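Local coordinates for CCHC-type domain-containing protein (Trypanosoma brucei brucei, PDB 7C45) that probably acts as an RNase D-type 3'-5' exonuclease that trims guide RNAs, binding RNA and carrying calcium and zinc ions, at residues 178-182 with 183-187; 221-224 with 225-229. All coordinates share one frame; numbering follows the deposited sequence.

Overall arrangement
Interaction 1 (178-182 with 183-187) forms the start of helix 182-202, and interaction 2 (221-224 with 225-229) forms the end of helix 212-226, the next helix along the chain. Their centres lie 30 Å apart and their nearest atoms about 20 Å, so the two do not touch. Neither reaches the calcium site directly: the side chain of Glu186 is about 11 Å and that of Tyr226 about 13 Å from a bound calcium ion. The nearest atom of interaction 1 is about 5 Å from the bound RNA, and the nearest atom of interaction 2 is about 8 Å from it. In interaction 1, the Leu180 side chain is about 7 Å from that of Glu43, a calcium ligand.

Interaction 1: 178-182 with 183-187; sequences RPLPD and HFLEY
At the N-terminus of helix 182-202, Leu180 and Leu185 close a hydrophobic staple around Pro181, the N-cap residue. Leu185 CD2 lies 3.8 Å from both Leu180 CB and Leu180 CD1, the two side chains meeting at a slant, while Leu185 CD1 rests 3.6 Å from Leu180 O. Beyond the staple, Leu185 also packs on Tyr16 and Val18 of strand 16-19, tying the helix start to the edge of the sheet. The Pro181 ring runs alongside Phe184, with Pro181 CD and Phe184 CD1 3.6 Å apart. The first torsion of His183 (chi1 58°) lodges its ring over its own backbone, folding the imidazole back against the proline and bringing His183 CE1 to 3.4 Å from Pro181 CB. Pro181 O accepts the Leu185 N-H at 3.1 Å (161° at the hydrogen) and a weaker, strongly bent bond from Phe184 N. Glu186 N follows with a bond to Asp182 O, 2.9 Å, and its carboxylate forms a salt bridge with Arg193. Apolar contact between the residue before the N-cap and the fourth residue after it defines the hydrophobic staple, here made by Leu180 and Leu185 at the start of helix 182-202.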
loop_
_atom_site.group_PDB
_atom_site.type_symbol
_atom_site.label_atom_id
_atom_site.label_comp_id
_atom_site.label_asym_id
_atom_site.label_seq_id
_atom_site.Cartn_x
_atom_site.Cartn_y
_atom_site.Cartn_z
ATOM N N ARG A 178 11.375 20.987 -10.178
ATOM C CA ARG A 178 12.694 20.651 -9.641
ATOM C C ARG A 178 13.419 21.942 -9.270
ATOM O O ARG A 178 13.378 22.919 -10.005
ATOM C CB ARG A 178 13.528 19.848 -10.638
ATOM C CG ARG A 178 13.054 18.424 -10.872
ATOM C CD ARG A 178 13.051 17.619 -9.569
ATOM N NE ARG A 178 12.701 16.224 -9.795
ATOM C CZ ARG A 178 11.454 15.777 -9.945
ATOM N NH1 ARG A 178 10.433 16.614 -9.882
ATOM N NH2 ARG A 178 11.237 14.490 -10.139
ATOM N N PRO A 179 14.062 21.962 -8.112
ATOM C CA PRO A 179 14.088 20.923 -7.095
ATOM C C PRO A 179 12.728 20.764 -6.448
ATOM O O PRO A 179 11.962 21.717 -6.405
ATOM C CB PRO A 179 15.096 21.453 -6.072
ATOM C CG PRO A 179 15.011 22.945 -6.237
ATOM C CD PRO A 179 14.790 23.166 -7.694
ATOM N N LEU A 180 12.429 19.557 -5.966
ATOM C CA LEU A 180 11.217 19.350 -5.189
ATOM C C LEU A 180 11.396 19.958 -3.802
ATOM O O LEU A 180 12.402 19.683 -3.136
ATOM C CB LEU A 180 10.907 17.866 -5.087
ATOM C CG LEU A 180 10.396 17.185 -6.374
ATOM C CD1 LEU A 180 10.533 15.675 -6.284
ATOM C CD2 LEU A 180 8.948 17.583 -6.667
ATOM N N PRO A 181 10.460 20.777 -3.332
ATOM C CA PRO A 181 10.574 21.304 -1.967
ATOM C C PRO A 181 10.631 20.179 -0.944
ATOM O O PRO A 181 10.140 19.072 -1.177
ATOM C CB PRO A 181 9.306 22.148 -1.805
ATOM C CG PRO A 181 8.907 22.493 -3.179
ATOM C CD PRO A 181 9.255 21.287 -4.001
ATOM N N ASP A 182 11.249 20.476 0.197
ATOM C CA ASP A 182 11.385 19.475 1.250
ATOM C C ASP A 182 10.061 18.804 1.589
ATOM O O ASP A 182 10.006 17.580 1.761
ATOM C CB ASP A 182 11.984 20.121 2.501
ATOM C CG ASP A 182 13.350 20.690 2.252
ATOM O OD1 ASP A 182 13.916 20.386 1.180
ATOM O OD2 ASP A 182 13.855 21.429 3.127
ATOM N N HIS A 183 8.981 19.582 1.706
ATOM C CA HIS A 183 7.723 18.984 2.120
ATOM C C HIS A 183 7.112 18.112 1.026
ATOM O O HIS A 183 6.342 17.208 1.342
ATOM C CB HIS A 183 6.734 20.064 2.576
ATOM C CG HIS A 183 6.438 21.104 1.543
ATOM N ND1 HIS A 183 7.288 22.154 1.278
ATOM C CD2 HIS A 183 5.374 21.267 0.723
ATOM C CE1 HIS A 183 6.769 22.912 0.332
ATOM N NE2 HIS A 183 5.608 22.394 -0.024
ATOM N N PHE A 184 7.457 18.343 -0.246
ATOM C CA PHE A 184 7.087 17.383 -1.284
ATOM C C PHE A 184 7.852 16.076 -1.110
ATOM O O PHE A 184 7.281 14.989 -1.229
ATOM C CB PHE A 184 7.368 17.976 -2.668
ATOM C CG PHE A 184 6.326 18.933 -3.157
ATOM C CD1 PHE A 184 6.169 20.179 -2.583
ATOM C CD2 PHE A 184 5.532 18.599 -4.236
ATOM C CE1 PHE A 184 5.212 21.057 -3.053
ATOM C CE2 PHE A 184 4.584 19.481 -4.720
ATOM C CZ PHE A 184 4.420 20.706 -4.124
ATOM N N LEU A 185 9.151 16.163 -0.833
ATOM C CA LEU A 185 9.941 14.955 -0.636
ATOM C C LEU A 185 9.430 14.145 0.546
ATOM O O LEU A 185 9.318 12.915 0.470
ATOM C CB LEU A 185 11.410 15.344 -0.445
ATOM C CG LEU A 185 11.973 16.027 -1.699
ATOM C CD1 LEU A 185 13.377 16.610 -1.438
ATOM C CD2 LEU A 185 12.014 15.049 -2.855
ATOM N N GLU A 186 9.141 14.815 1.656
ATOM C CA GLU A 186 8.653 14.112 2.837
ATOM C C GLU A 186 7.291 13.497 2.573
ATOM O O GLU A 186 7.011 12.367 2.997
ATOM C CB GLU A 186 8.596 15.074 4.024
ATOM C CG GLU A 186 8.110 14.455 5.347
ATOM C CD GLU A 186 8.699 13.076 5.656
ATOM O OE1 GLU A 186 7.922 12.177 6.053
ATOM O OE2 GLU A 186 9.918 12.888 5.488
ATOM N N TYR A 187 6.433 14.242 1.885
ATOM C CA TYR A 187 5.166 13.684 1.439
ATOM C C TYR A 187 5.401 12.413 0.640
ATOM O O TYR A 187 4.830 11.372 0.943
ATOM C CB TYR A 187 4.396 14.701 0.613
ATOM C CG TYR A 187 3.041 14.194 0.201
ATOM C CD1 TYR A 187 2.878 13.469 -0.974
ATOM C CD2 TYR A 187 1.914 14.440 0.986
ATOM C CE1 TYR A 187 1.642 13.005 -1.357
ATOM C CE2 TYR A 187 0.673 13.978 0.606
ATOM C CZ TYR A 187 0.547 13.260 -0.566
ATOM O OH TYR A 187 -0.682 12.792 -0.965
#

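Interaction 2: 221-224 with 225-229; sequences QYVE and HYAVG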
loop_
_atom_site.group_PDB
_atom_site.type_symbol
_atom_site.label_atom_id
_atom_site.label_comp_id
_atom_site.label_asym_id
_atom_site.label_seq_id
_atom_site.Cartn_x
_atom_site.Cartn_y
_atom_site.Cartn_z
ATOM N N GLN A 221 -1.388 -12.357 -9.668
ATOM C CA GLN A 221 -2.430 -12.235 -10.681
ATOM C C GLN A 221 -2.637 -10.776 -11.075
ATOM O O GLN A 221 -2.856 -10.469 -12.247
ATOM C CB GLN A 221 -3.734 -12.833 -10.154
ATOM C CG GLN A 221 -4.888 -12.841 -11.155
ATOM C CD GLN A 221 -4.530 -13.584 -12.426
ATOM O OE1 GLN A 221 -4.340 -12.975 -13.480
ATOM N NE2 GLN A 221 -4.414 -14.906 -12.329
ATOM N N TYR A 222 -2.623 -9.875 -10.096
ATOM C CA TYR A 222 -2.745 -8.447 -10.396
ATOM C C TYR A 222 -1.577 -7.959 -11.239
ATOM O O TYR A 222 -1.762 -7.152 -12.165
ATOM C CB TYR A 222 -2.853 -7.642 -9.105
ATOM C CG TYR A 222 -4.269 -7.586 -8.629
ATOM C CD1 TYR A 222 -5.185 -6.747 -9.241
ATOM C CD2 TYR A 222 -4.699 -8.388 -7.585
ATOM C CE1 TYR A 222 -6.509 -6.725 -8.840
ATOM C CE2 TYR A 222 -6.027 -8.370 -7.169
ATOM C CZ TYR A 222 -6.928 -7.533 -7.795
ATOM O OH TYR A 222 -8.255 -7.507 -7.405
ATOM N N VAL A 223 -0.365 -8.436 -10.939
ATOM C CA VAL A 223 0.785 -8.009 -11.738
ATOM C C VAL A 223 0.672 -8.556 -13.160
ATOM O O VAL A 223 0.996 -7.870 -14.127
ATOM C CB VAL A 223 2.109 -8.412 -11.058
ATOM C CG1 VAL A 223 3.306 -8.027 -11.937
ATOM C CG2 VAL A 223 2.243 -7.710 -9.708
ATOM N N GLU A 224 0.193 -9.794 -13.314
ATOM C CA GLU A 224 -0.021 -10.326 -14.659
ATOM C C GLU A 224 -1.025 -9.485 -15.430
ATOM O O GLU A 224 -0.896 -9.294 -16.642
ATOM C CB GLU A 224 -0.511 -11.768 -14.580
ATOM C CG GLU A 224 0.550 -12.766 -14.170
ATOM C CD GLU A 224 1.655 -12.880 -15.200
ATOM O OE1 GLU A 224 1.348 -13.196 -16.375
ATOM O OE2 GLU A 224 2.823 -12.637 -14.831
ATOM N N HIS A 225 -2.058 -9.010 -14.748
ATOM C CA HIS A 225 -3.119 -8.259 -15.408
ATOM C C HIS A 225 -2.644 -6.862 -15.810
ATOM O O HIS A 225 -2.969 -6.380 -16.904
ATOM C CB HIS A 225 -4.327 -8.172 -14.477
ATOM C CG HIS A 225 -5.581 -7.707 -15.146
ATOM N ND1 HIS A 225 -5.833 -6.380 -15.426
ATOM C CD2 HIS A 225 -6.655 -8.400 -15.595
ATOM C CE1 HIS A 225 -7.013 -6.279 -16.011
ATOM N NE2 HIS A 225 -7.525 -7.489 -16.133
ATOM N N TYR A 226 -1.847 -6.210 -14.953
ATOM C CA TYR A 226 -1.551 -4.788 -15.105
ATOM C C TYR A 226 -0.188 -4.510 -15.717
ATOM O O TYR A 226 0.047 -3.391 -16.170
ATOM C CB TYR A 226 -1.688 -4.077 -13.739
ATOM C CG TYR A 226 -3.137 -3.822 -13.427
ATOM C CD1 TYR A 226 -3.893 -4.784 -12.776
ATOM C CD2 TYR A 226 -3.777 -2.668 -13.875
ATOM C CE1 TYR A 226 -5.254 -4.580 -12.523
ATOM C CE2 TYR A 226 -5.140 -2.451 -13.633
ATOM C CZ TYR A 226 -5.879 -3.415 -12.963
ATOM O OH TYR A 226 -7.231 -3.215 -12.726
ATOM N N ALA A 227 0.699 -5.497 -15.767
ATOM C CA ALA A 227 2.038 -5.327 -16.333
ATOM C C ALA A 227 2.085 -6.026 -17.689
ATOM O O ALA A 227 2.652 -7.106 -17.826
ATOM C CB ALA A 227 3.101 -5.876 -15.391
ATOM N N VAL A 228 1.515 -5.371 -18.701
ATOM C CA VAL A 228 1.364 -5.939 -20.040
ATOM C C VAL A 228 2.009 -5.073 -21.113
ATOM O O VAL A 228 1.713 -5.248 -22.299
ATOM C CB VAL A 228 -0.113 -6.194 -20.394
ATOM C CG1 VAL A 228 -0.727 -7.255 -19.474
ATOM C CG2 VAL A 228 -0.910 -4.883 -20.350
ATOM N N GLY A 229 2.847 -4.120 -20.732
ATOM C CA GLY A 229 3.587 -3.371 -21.724
ATOM C C GLY A 229 2.822 -2.303 -22.466
ATOM O O GLY A 229 3.366 -1.721 -23.407
HETATM O O HOH W 1 1.604 -9.752 -17.721
#
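The rings of Tyr222 and Tyr226 lie side by side and point the same way, one helical turn apart. Tyr226 CE1 comes in at the edge of the Tyr222 ring, near its plane, and stops 3.9 Å from Tyr222 CD1. The edge of the Tyr226 ring also receives a backbone oxygen, since Tyr222 O lies close to the ring plane and 3.2 Å from Tyr226 CD1. Over one face of Tyr226, toward its rim, stands the imidazole of His225. Tyr222 for its part makes an edge-to-face contact with Trp247 of helix 245-251. Both tyrosines turn CG away from their own carbonyl carbon (chi1 -79° for Tyr226), which sets the rings abreast, and both hydroxyls are tied down, Tyr222 OH by Asp237 and Tyr226 OH by Glu235 and the backbone N of Ala236.

This is the last turn of helix 212-226, whose side chains Tyr222, Tyr226 and Ala227 also pack on helix 104-114. The i to i+4 ladder runs to its end here: His225 N to Gln221 O, Tyr226 N to Tyr222 O at 2.9 Å and Ala227 N to Val223 O at 2.9 Å, each bent to between 141° and 145° at the hydrogen. Tyr226 N makes a further weak bond to Val223 O. Alongside the final rung, Ala227 CB sits 3.2 Å from Val223 O and 4.1 Å from Val223 CG1. Ala227 is the first residue to leave helical backbone angles, and a water spans the helix end, donating to both Glu224 O and Ala227 O at 2.8 Å each. Val228 CG1 lies 3.5 Å from the same Glu224 O, whereas the carboxylate of Glu224 reaches Lys117 in a salt bridge.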